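Local coordinates for putative ATP-grasp superfamily protein (Archaeoglobus fulgidus, PDB 3DF7) that is of unknown function but, as a putative member of the ATP-grasp superfamily, probably binds ATP and a metal ion, at residues A[14-18]-A[19-23]; A[112-115]-A[116-120]; A[174-177]-A[178-182]; A[202-205]-A[206-210]; A[235-238]-A[239-243]. All blocks are in the same frame, centred on the assembly; numbering follows the deposited sequence.

The five contacts follow one another along the chain, and all are local: two helix starts (contacts 1 and 4), part of helix 111-118 (contact 2) and two beta hairpins (contacts 3 and 5). Contact 1 stands apart, its centre about 29 Å from those of contacts 2, 3 and 5 and about 32 Å from that of contact 4. The other four fall within the ATP-grasp family region. Contacts 3 and 5 each include one of strands 168-176 and 228-236, neighbours in the large antiparallel sheet. Helix 206-220 links contacts 4 and 5 (centres about 12 Å apart) through V208 and Y236, and L118 of contact 2 packs on V242. Helices are thus set against one continuous sheet.

Contact 1: residues A[14-18]-A[19-23]; sequences ERIED and STAVE
I16 packs against the first turn of helix 18-35, and this is the closely fitted side of the contact. I16 CG1 sits 3.7 Å from A21 CB, and its CD1 lies 3.6 Å from A21 N and 3.7 Å from T20 CG2. A chi1 of 61° sets CG1 between the I16 backbone N and carbonyl carbon, which sends the longer branch into the helix. Beside this apolar patch run the backbone bonds of the turn. E17 occupies the N-cap position, and its carbonyl oxygen takes a sound bond from A21 N, which lies in the carbonyl plane (2.9 Å, 157° at the hydrogen), together with a weak one from T20 N. One residue on, V22 N donates to D18 O at 2.9 Å, so the regular helical pattern is established at once. The contact is therefore the entry from a loop into a helix that lies against strands 292-294 and 297-303, where D18 and A21 touch V294 and V22 touches V292. I16 and A21 share A10 of helix 9-12 as a further neighbour. The outer side is looser. The carboxylate of E17, an exposed residue, stops short of the T20 hydroxyl, with OE2 3.7 Å from OG1. R15, also exposed, pairs with D18 by charge alone: NH2 is 3.4 Å from OD1, which lies well out of the guanidinium plane.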
# COMPACT_ATOMS: atom_id res chain seq x y z
N GLU A 14 -13.51 7.11 8.67
CA GLU A 14 -14.78 7.45 8.04
C GLU A 14 -15.26 6.27 7.21
O GLU A 14 -14.48 5.41 6.82
CB GLU A 14 -14.60 8.66 7.12
CG GLU A 14 -14.24 9.96 7.85
CD GLU A 14 -15.43 10.58 8.56
OE1 GLU A 14 -16.44 10.88 7.88
OE2 GLU A 14 -15.36 10.76 9.79
N ARG A 15 -16.56 6.22 6.94
CA ARG A 15 -17.08 5.13 6.14
C ARG A 15 -16.76 5.43 4.68
O ARG A 15 -16.96 6.55 4.21
CB ARG A 15 -18.60 5.00 6.32
CG ARG A 15 -19.20 3.76 5.67
CD ARG A 15 -18.58 2.48 6.25
NE ARG A 15 -19.24 1.28 5.74
CZ ARG A 15 -18.90 0.04 6.08
NH1 ARG A 15 -17.90 -0.17 6.92
NH2 ARG A 15 -19.56 -0.99 5.57
N ILE A 16 -16.23 4.44 3.97
CA ILE A 16 -15.90 4.59 2.56
C ILE A 16 -16.62 3.47 1.82
O ILE A 16 -17.11 2.54 2.44
CB ILE A 16 -14.38 4.47 2.31
CG1 ILE A 16 -13.89 3.09 2.74
CG2 ILE A 16 -13.63 5.56 3.06
CD1 ILE A 16 -12.43 2.84 2.41
N GLU A 17 -16.68 3.56 0.49
CA GLU A 17 -17.35 2.53 -0.30
C GLU A 17 -16.79 1.15 0.04
O GLU A 17 -15.58 0.99 0.21
CB GLU A 17 -17.20 2.83 -1.79
CG GLU A 17 -15.77 2.91 -2.28
CD GLU A 17 -15.68 3.42 -3.70
OE1 GLU A 17 -16.10 4.57 -3.94
OE2 GLU A 17 -15.20 2.67 -4.58
N ASP A 18 -17.67 0.16 0.12
CA ASP A 18 -17.29 -1.21 0.47
C ASP A 18 -16.17 -1.81 -0.38
O ASP A 18 -15.33 -2.54 0.13
CB ASP A 18 -18.50 -2.14 0.39
CG ASP A 18 -19.68 -1.62 1.18
OD1 ASP A 18 -19.48 -0.84 2.13
OD2 ASP A 18 -20.82 -2.00 0.85
N SER A 19 -16.17 -1.50 -1.67
CA SER A 19 -15.16 -2.02 -2.58
C SER A 19 -13.75 -1.73 -2.08
O SER A 19 -12.89 -2.61 -2.08
CB SER A 19 -15.33 -1.42 -3.98
OG SER A 19 -14.27 -1.82 -4.83
N THR A 20 -13.52 -0.49 -1.66
CA THR A 20 -12.22 -0.07 -1.16
C THR A 20 -12.07 -0.46 0.31
O THR A 20 -10.98 -0.79 0.76
CB THR A 20 -12.04 1.46 -1.27
OG1 THR A 20 -12.17 1.86 -2.64
CG2 THR A 20 -10.67 1.89 -0.76
N ALA A 21 -13.18 -0.42 1.04
CA ALA A 21 -13.18 -0.76 2.46
C ALA A 21 -12.72 -2.18 2.73
O ALA A 21 -12.04 -2.44 3.73
CB ALA A 21 -14.57 -0.54 3.04
N VAL A 22 -13.08 -3.12 1.85
CA VAL A 22 -12.69 -4.50 2.07
C VAL A 22 -11.17 -4.67 2.06
O VAL A 22 -10.63 -5.50 2.80
CB VAL A 22 -13.35 -5.44 1.02
CG1 VAL A 22 -12.62 -5.35 -0.33
CG2 VAL A 22 -13.37 -6.87 1.55
N GLU A 23 -10.48 -3.87 1.25
CA GLU A 23 -9.02 -3.94 1.19
C GLU A 23 -8.43 -3.34 2.47
O GLU A 23 -7.50 -3.90 3.05
CB GLU A 23 -8.49 -3.18 -0.02
CG GLU A 23 -8.75 -3.88 -1.35
CD GLU A 23 -8.10 -3.16 -2.52
OE1 GLU A 23 -6.87 -2.96 -2.50
OE2 GLU A 23 -8.83 -2.80 -3.47

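Contact 2: residues A[112-115]-A[116-120]; sequences WELY and KKLRG
K116 NZ is gripped by several groups beside W112 and E113. It donates to water 1 at 2.7 Å, and that water also accepts from W112 NE1 at 2.8 Å, lying in the plane of the indole at its edge. The ammonium forms a salt bridge with E113 as well, a weak hydrogen bond of 3.3 Å from NZ to OE2, and a further weak bond to water 2, which donates to E113 OE1. A bend at chi3 (-62°) carries the end of the lysine chain between indole and carboxylate; its CD lies 3.8 Å from W112 NE1, and its CG stands over one face of the ring near the rim. R119 lays CD over a face of the Y115 ring, with the guanidinium turned 57° from the ring plane. On the side of the helix toward the sheet, L114 CD1 meets L118 CD1 at 3.5 Å, and both leucines pack on I245 of strand 240-246. Within helix 111-118 the i to i+4 backbone bonds include L118 N to L114 O, 2.9 Å. The helix is thus amphipathic, with leucines toward the sheet, and the two waters and the carboxylate probably help to stabilise the lysine charge on its outer side.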
# COMPACT_ATOMS: atom_id res chain seq x y z
N TRP A 112 2.16 14.25 -9.62
CA TRP A 112 2.92 15.23 -10.39
C TRP A 112 4.22 15.54 -9.68
O TRP A 112 5.28 15.64 -10.31
CB TRP A 112 2.13 16.52 -10.59
CG TRP A 112 2.90 17.53 -11.40
CD1 TRP A 112 3.33 18.76 -10.98
CD2 TRP A 112 3.39 17.37 -12.74
NE1 TRP A 112 4.05 19.37 -11.98
CE2 TRP A 112 4.11 18.54 -13.07
CE3 TRP A 112 3.30 16.34 -13.69
CZ2 TRP A 112 4.73 18.72 -14.31
CZ3 TRP A 112 3.91 16.52 -14.93
CH2 TRP A 112 4.62 17.70 -15.22
N GLU A 113 4.16 15.70 -8.37
CA GLU A 113 5.35 15.98 -7.59
C GLU A 113 6.26 14.75 -7.61
O GLU A 113 7.48 14.87 -7.71
CB GLU A 113 4.98 16.33 -6.14
CG GLU A 113 4.40 17.74 -5.98
CD GLU A 113 5.39 18.82 -6.40
OE1 GLU A 113 6.54 18.79 -5.93
OE2 GLU A 113 5.01 19.71 -7.19
N LEU A 114 5.67 13.56 -7.55
CA LEU A 114 6.46 12.34 -7.57
C LEU A 114 7.18 12.21 -8.91
O LEU A 114 8.34 11.81 -8.97
CB LEU A 114 5.59 11.11 -7.32
CG LEU A 114 6.34 9.77 -7.31
CD1 LEU A 114 7.47 9.81 -6.28
CD2 LEU A 114 5.37 8.64 -7.00
N TYR A 115 6.48 12.55 -9.99
CA TYR A 115 7.08 12.49 -11.32
C TYR A 115 8.34 13.36 -11.39
O TYR A 115 9.40 12.90 -11.83
CB TYR A 115 6.07 12.97 -12.37
CG TYR A 115 6.69 13.31 -13.71
CD1 TYR A 115 7.30 12.33 -14.49
CD2 TYR A 115 6.68 14.62 -14.18
CE1 TYR A 115 7.89 12.65 -15.72
CE2 TYR A 115 7.26 14.95 -15.40
CZ TYR A 115 7.86 13.97 -16.17
OH TYR A 115 8.43 14.30 -17.37
N LYS A 116 8.24 14.60 -10.94
CA LYS A 116 9.39 15.50 -10.98
C LYS A 116 10.51 15.01 -10.06
O LYS A 116 11.69 15.23 -10.34
CB LYS A 116 8.98 16.92 -10.58
CG LYS A 116 7.91 17.52 -11.48
CD LYS A 116 7.71 19.01 -11.22
CE LYS A 116 7.24 19.30 -9.81
NZ LYS A 116 7.03 20.76 -9.59
N LYS A 117 10.14 14.35 -8.97
CA LYS A 117 11.12 13.84 -8.03
C LYS A 117 11.91 12.66 -8.60
O LYS A 117 13.12 12.57 -8.43
CB LYS A 117 10.44 13.40 -6.73
CG LYS A 117 11.39 13.13 -5.58
CD LYS A 117 11.89 14.43 -4.97
CE LYS A 117 12.89 14.18 -3.86
NZ LYS A 117 14.16 13.61 -4.37
N LEU A 118 11.22 11.78 -9.32
CA LEU A 118 11.85 10.58 -9.88
C LEU A 118 12.44 10.63 -11.29
O LEU A 118 13.43 9.95 -11.56
CB LEU A 118 10.85 9.43 -9.84
CG LEU A 118 10.23 9.05 -8.50
CD1 LEU A 118 9.19 7.95 -8.71
CD2 LEU A 118 11.31 8.59 -7.54
N ARG A 119 11.85 11.43 -12.18
CA ARG A 119 12.27 11.47 -13.58
C ARG A 119 13.75 11.42 -13.94
O ARG A 119 14.12 10.77 -14.92
CB ARG A 119 11.62 12.65 -14.31
CG ARG A 119 11.96 14.01 -13.77
CD ARG A 119 11.32 15.09 -14.63
NE ARG A 119 11.42 16.40 -14.01
CZ ARG A 119 10.88 17.51 -14.51
NH1 ARG A 119 10.21 17.46 -15.65
NH2 ARG A 119 11.00 18.65 -13.86
N GLY A 120 14.60 12.08 -13.17
CA GLY A 120 16.02 12.05 -13.50
C GLY A 120 16.81 11.00 -12.74
O GLY A 120 18.03 10.90 -12.88
O HOH W 1 5.58 21.74 -11.66
O HOH W 2 7.54 21.31 -6.25

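Contact 3: residues A[174-177]-A[178-182]; sequences LAVG and EDVKC
L174 spreads its two methyl groups over the neighbouring strand and fills the hollow between V180 and C182. L174 CD1 approaches V180 CG1 at 4.0 Å, while its CD2 reaches past the carbonyl of K181 to lie 3.7 Å from C182 CA and 4.0 Å from C182 CB. With CG anti to the carbonyl carbon (chi1 -57°), the leucine fork leans across toward the partner strand. V176 adds a shallower bump on the same face, its CG1 4.4 Å from V180 CG2, so V180 meets aliphatic groups of two residues of strand 168-176. This is the closed end of a beta hairpin formed by strands 168-176 and 180-191 in the large antiparallel sheet, the short segments running 163° apart. L174 with C182 and V176 with V180 are non-hydrogen-bonded pairs, and A175 with K181 between them is a hydrogen-bonded pair: A175 N to K181 O, 2.8 Å, and K181 N to A175 O, 2.9 Å. On the opposite face of the sheet the small A175 methyl group sits beside the base of the extended K181 chain. Helix 206-220 covers the L174, V180 and C182 face through V213, V217 and V220. At the turn G177 N donates to D179 O at 2.9 Å, and the E178 chain, bent at chi2, folds back along G177 and brings OE2 3.6 Å from G177 C.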
# COMPACT_ATOMS: atom_id res chain seq x y z
N LEU A 174 8.91 -3.29 -0.13
CA LEU A 174 10.22 -3.02 0.43
C LEU A 174 10.19 -2.60 1.89
O LEU A 174 9.20 -2.03 2.38
CB LEU A 174 10.91 -1.91 -0.38
CG LEU A 174 11.10 -2.10 -1.89
CD1 LEU A 174 11.54 -0.79 -2.52
CD2 LEU A 174 12.12 -3.19 -2.15
N ALA A 175 11.28 -2.89 2.59
CA ALA A 175 11.44 -2.51 3.99
C ALA A 175 12.53 -1.45 3.93
O ALA A 175 13.69 -1.76 3.62
CB ALA A 175 11.90 -3.69 4.83
N VAL A 176 12.17 -0.20 4.20
CA VAL A 176 13.11 0.91 4.14
C VAL A 176 13.62 1.32 5.52
O VAL A 176 12.85 1.76 6.38
CB VAL A 176 12.47 2.14 3.46
CG1 VAL A 176 13.51 3.25 3.27
CG2 VAL A 176 11.87 1.74 2.13
N GLY A 177 14.92 1.19 5.72
CA GLY A 177 15.53 1.55 6.99
C GLY A 177 16.96 1.98 6.74
O GLY A 177 17.21 2.82 5.88
N GLU A 178 17.90 1.42 7.49
CA GLU A 178 19.31 1.76 7.31
C GLU A 178 19.62 1.43 5.86
O GLU A 178 20.36 2.14 5.18
CB GLU A 178 20.19 0.90 8.23
CG GLU A 178 19.70 0.84 9.67
CD GLU A 178 18.46 -0.03 9.84
OE1 GLU A 178 17.88 -0.03 10.95
OE2 GLU A 178 18.07 -0.72 8.87
N ASP A 179 19.03 0.34 5.39
CA ASP A 179 19.18 -0.12 4.01
C ASP A 179 17.79 -0.41 3.47
O ASP A 179 16.80 -0.32 4.20
CB ASP A 179 20.01 -1.41 3.96
CG ASP A 179 21.40 -1.24 4.56
OD1 ASP A 179 22.17 -0.40 4.06
OD2 ASP A 179 21.71 -1.97 5.53
N VAL A 180 17.71 -0.74 2.19
CA VAL A 180 16.43 -1.07 1.58
C VAL A 180 16.44 -2.56 1.29
O VAL A 180 17.34 -3.07 0.62
CB VAL A 180 16.22 -0.29 0.27
CG1 VAL A 180 14.88 -0.66 -0.36
CG2 VAL A 180 16.27 1.21 0.55
N LYS A 181 15.45 -3.27 1.81
CA LYS A 181 15.37 -4.71 1.62
C LYS A 181 14.08 -5.11 0.93
O LYS A 181 13.01 -4.61 1.26
CB LYS A 181 15.49 -5.41 2.98
CG LYS A 181 15.60 -6.92 2.91
CD LYS A 181 15.83 -7.49 4.30
CE LYS A 181 16.12 -8.99 4.26
NZ LYS A 181 16.39 -9.52 5.62
N CYS A 182 14.19 -6.01 -0.05
CA CYS A 182 13.01 -6.47 -0.77
C CYS A 182 12.33 -7.55 0.04
O CYS A 182 12.95 -8.56 0.40
CB CYS A 182 13.38 -7.03 -2.14
SG CYS A 182 11.95 -7.67 -3.04

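Contact 4: residues A[202-205]-A[206-210]; sequences ARIS and DEVKR
The contact is a helix N-terminus with a serine N-cap: S205 stands just before helix 206-220 and its side chain closes the first turn. S205 OG accepts from V208 N at 3.2 Å, a nearly straight bond with 164° at the hydrogen. A chi1 of 70° places this hydroxyl between the backbone N and carbonyl carbon of S205, facing that amide. S205 OG is also 3.2 Å from the methyl carbon V208 CG2, so the cap is tightly fitted. The carbonyl of S205 takes up the next amide: K209 N donates to S205 O at 3.0 Å. In the apolar part, I204 CD1 reaches the base of K209, 3.6 Å from CA and 3.7 Å from CB, crossing that side chain at about a right angle, and it also approaches V208 CG1 at 4.2 Å. Within the first turn, R210 NE and D206 OD2 form a short salt bridge of 2.7 Å; a carboxylate at this end would probably also interact favourably with the helix dipole. The loop before the cap includes an inverse gamma turn centred on R203, which pairs with E187. I204 rests on L170 of strand 168-176 and V185 of strand 180-191, K209 also touches V185, and V208 leans on Y236 of strand 228-236, so the loop and the first turn of the helix together lie against three strands of the large sheet.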
# COMPACT_ATOMS: atom_id res chain seq x y z
N ALA A 202 5.12 -13.01 -7.49
CA ALA A 202 4.84 -12.83 -8.90
C ALA A 202 5.31 -14.01 -9.75
O ALA A 202 6.32 -14.65 -9.45
CB ALA A 202 5.49 -11.54 -9.40
N ARG A 203 4.56 -14.28 -10.81
CA ARG A 203 4.89 -15.36 -11.73
C ARG A 203 5.76 -14.74 -12.82
O ARG A 203 5.30 -14.50 -13.94
CB ARG A 203 3.61 -15.97 -12.31
CG ARG A 203 2.72 -16.60 -11.25
CD ARG A 203 1.33 -16.96 -11.77
NE ARG A 203 0.56 -15.77 -12.13
CZ ARG A 203 -0.70 -15.79 -12.56
NH1 ARG A 203 -1.34 -16.95 -12.68
NH2 ARG A 203 -1.32 -14.66 -12.87
N ILE A 204 7.01 -14.45 -12.47
CA ILE A 204 7.95 -13.84 -13.40
C ILE A 204 9.30 -14.54 -13.33
O ILE A 204 9.60 -15.24 -12.36
CB ILE A 204 8.17 -12.34 -13.07
CG1 ILE A 204 8.60 -12.19 -11.61
CG2 ILE A 204 6.89 -11.55 -13.36
CD1 ILE A 204 8.93 -10.77 -11.19
N SER A 205 10.13 -14.35 -14.35
CA SER A 205 11.45 -14.96 -14.39
C SER A 205 12.32 -14.28 -13.34
O SER A 205 12.02 -13.17 -12.88
CB SER A 205 12.09 -14.78 -15.76
OG SER A 205 12.43 -13.42 -15.99
N ASP A 206 13.40 -14.95 -12.95
CA ASP A 206 14.30 -14.39 -11.95
C ASP A 206 14.98 -13.11 -12.45
O ASP A 206 15.21 -12.19 -11.67
CB ASP A 206 15.37 -15.42 -11.58
CG ASP A 206 16.16 -15.01 -10.36
OD1 ASP A 206 15.53 -14.86 -9.29
OD2 ASP A 206 17.39 -14.85 -10.46
N GLU A 207 15.29 -13.06 -13.74
CA GLU A 207 15.95 -11.87 -14.28
C GLU A 207 15.01 -10.66 -14.20
O GLU A 207 15.42 -9.59 -13.77
CB GLU A 207 16.38 -12.10 -15.73
CG GLU A 207 17.01 -10.88 -16.41
CD GLU A 207 18.12 -10.23 -15.59
OE1 GLU A 207 18.92 -10.96 -14.97
OE2 GLU A 207 18.20 -8.98 -15.59
N VAL A 208 13.75 -10.85 -14.59
CA VAL A 208 12.77 -9.77 -14.53
C VAL A 208 12.60 -9.31 -13.08
O VAL A 208 12.50 -8.12 -12.80
CB VAL A 208 11.40 -10.22 -15.11
CG1 VAL A 208 10.32 -9.18 -14.81
CG2 VAL A 208 11.53 -10.40 -16.62
N LYS A 209 12.57 -10.27 -12.16
CA LYS A 209 12.43 -9.97 -10.75
C LYS A 209 13.59 -9.09 -10.30
O LYS A 209 13.39 -8.03 -9.70
CB LYS A 209 12.42 -11.27 -9.94
CG LYS A 209 12.26 -11.11 -8.43
CD LYS A 209 12.48 -12.45 -7.72
CE LYS A 209 12.18 -12.37 -6.23
NZ LYS A 209 13.02 -11.37 -5.51
N ARG A 210 14.82 -9.51 -10.61
CA ARG A 210 16.00 -8.75 -10.23
C ARG A 210 15.96 -7.31 -10.74
O ARG A 210 16.23 -6.38 -9.99
CB ARG A 210 17.28 -9.42 -10.75
CG ARG A 210 17.59 -10.78 -10.12
CD ARG A 210 18.84 -11.39 -10.75
NE ARG A 210 19.09 -12.75 -10.27
CZ ARG A 210 19.47 -13.05 -9.03
NH1 ARG A 210 19.64 -12.09 -8.13
NH2 ARG A 210 19.68 -14.32 -8.69

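Contact 5: residues A[235-238]-A[239-243]; sequences VYSD and QPYVI
Backbone bonds join V235 and Y241 in both directions, with V235 N to Y241 O and Y241 N to V235 O each 3.0 Å; the first lies in the carbonyl plane and the second is tilted from it. Nearer the turn S237 N donates to Q239 O at 3.2 Å, and Y236 CA makes a CA-H...O contact with the same oxygen. Apolar packing takes both faces of the pair. On one, V235 CG2 meets I243 CG1 at 3.7 Å; on the other, the Y236 side chain runs alongside P240, with CE1 3.6 Å from the proline CD, and one ring face looks onto the Q239 backbone. A chi1 of -171° sets the Y236 ring opposite its backbone N and directs it to helix 206-220, where its hydroxyl bonds to E211 and its ring touches V212. The segments form the end of the beta hairpin of strands 228-236 and 240-246, the latter an outermost strand, within this chain, of the large antiparallel sheet. Water supplies the polar link over the turn: water 3 donates to D238 OD1, accepts from Q239 NE2 (3.0 Å) and bonds to Y241 OH at 2.7 Å, lying in the plane of that ring. The D238 and Q239 side chains run side by side, with carboxylate and amide planes nearly perpendicular, 89° apart. S237 OG approaches the Y241 ring obliquely, 3.3 Å from its CE2.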
# COMPACT_ATOMS: atom_id res chain seq x y z
N VAL A 235 5.53 -1.36 -14.04
CA VAL A 235 5.05 -2.06 -15.22
C VAL A 235 6.30 -2.43 -15.99
O VAL A 235 7.15 -1.57 -16.26
CB VAL A 235 4.15 -1.18 -16.12
CG1 VAL A 235 3.75 -1.97 -17.37
CG2 VAL A 235 2.90 -0.75 -15.35
N TYR A 236 6.45 -3.71 -16.31
CA TYR A 236 7.62 -4.15 -17.06
C TYR A 236 7.25 -4.38 -18.51
O TYR A 236 6.54 -5.33 -18.84
CB TYR A 236 8.19 -5.44 -16.47
CG TYR A 236 9.53 -5.83 -17.07
CD1 TYR A 236 10.72 -5.49 -16.43
CD2 TYR A 236 9.60 -6.49 -18.29
CE1 TYR A 236 11.95 -5.81 -16.99
CE2 TYR A 236 10.83 -6.81 -18.86
CZ TYR A 236 12.00 -6.47 -18.21
OH TYR A 236 13.22 -6.78 -18.77
N SER A 237 7.74 -3.50 -19.38
CA SER A 237 7.50 -3.63 -20.82
C SER A 237 8.77 -4.29 -21.34
O SER A 237 8.83 -5.51 -21.44
CB SER A 237 7.31 -2.25 -21.45
OG SER A 237 8.37 -1.37 -21.10
N ASP A 238 9.77 -3.48 -21.66
CA ASP A 238 11.05 -4.01 -22.12
C ASP A 238 12.03 -3.72 -20.98
O ASP A 238 13.17 -4.18 -20.99
CB ASP A 238 11.50 -3.31 -23.40
CG ASP A 238 11.78 -1.83 -23.21
OD1 ASP A 238 10.87 -1.11 -22.75
OD2 ASP A 238 12.90 -1.39 -23.52
N GLN A 239 11.56 -2.96 -20.00
CA GLN A 239 12.35 -2.59 -18.82
C GLN A 239 11.38 -2.13 -17.74
O GLN A 239 10.20 -1.92 -18.00
CB GLN A 239 13.31 -1.44 -19.15
CG GLN A 239 12.62 -0.10 -19.44
CD GLN A 239 13.59 1.07 -19.61
OE1 GLN A 239 14.34 1.41 -18.70
NE2 GLN A 239 13.56 1.69 -20.79
N PRO A 240 11.87 -1.99 -16.49
CA PRO A 240 10.96 -1.55 -15.43
C PRO A 240 10.64 -0.06 -15.52
O PRO A 240 11.53 0.76 -15.68
CB PRO A 240 11.74 -1.87 -14.15
CG PRO A 240 12.65 -2.99 -14.56
CD PRO A 240 13.10 -2.56 -15.93
N TYR A 241 9.35 0.25 -15.42
CA TYR A 241 8.86 1.62 -15.41
C TYR A 241 8.18 1.81 -14.06
O TYR A 241 7.26 1.06 -13.71
CB TYR A 241 7.82 1.84 -16.51
CG TYR A 241 8.38 2.18 -17.87
CD1 TYR A 241 8.38 3.50 -18.34
CD2 TYR A 241 8.91 1.19 -18.70
CE1 TYR A 241 8.87 3.81 -19.60
CE2 TYR A 241 9.41 1.50 -19.96
CZ TYR A 241 9.39 2.81 -20.40
OH TYR A 241 9.88 3.12 -21.65
N VAL A 242 8.63 2.80 -13.29
CA VAL A 242 8.05 3.08 -11.98
C VAL A 242 6.82 3.97 -12.17
O VAL A 242 6.91 5.08 -12.70
CB VAL A 242 9.06 3.78 -11.05
CG1 VAL A 242 8.40 4.21 -9.76
CG2 VAL A 242 10.22 2.84 -10.75
N ILE A 243 5.68 3.46 -11.71
CA ILE A 243 4.41 4.16 -11.85
C ILE A 243 3.93 4.88 -10.60
O ILE A 243 3.38 5.98 -10.67
CB ILE A 243 3.29 3.16 -12.24
CG1 ILE A 243 3.78 2.24 -13.37
CG2 ILE A 243 2.04 3.92 -12.66
CD1 ILE A 243 4.14 2.98 -14.65
O HOH W 3 11.48 1.33 -22.95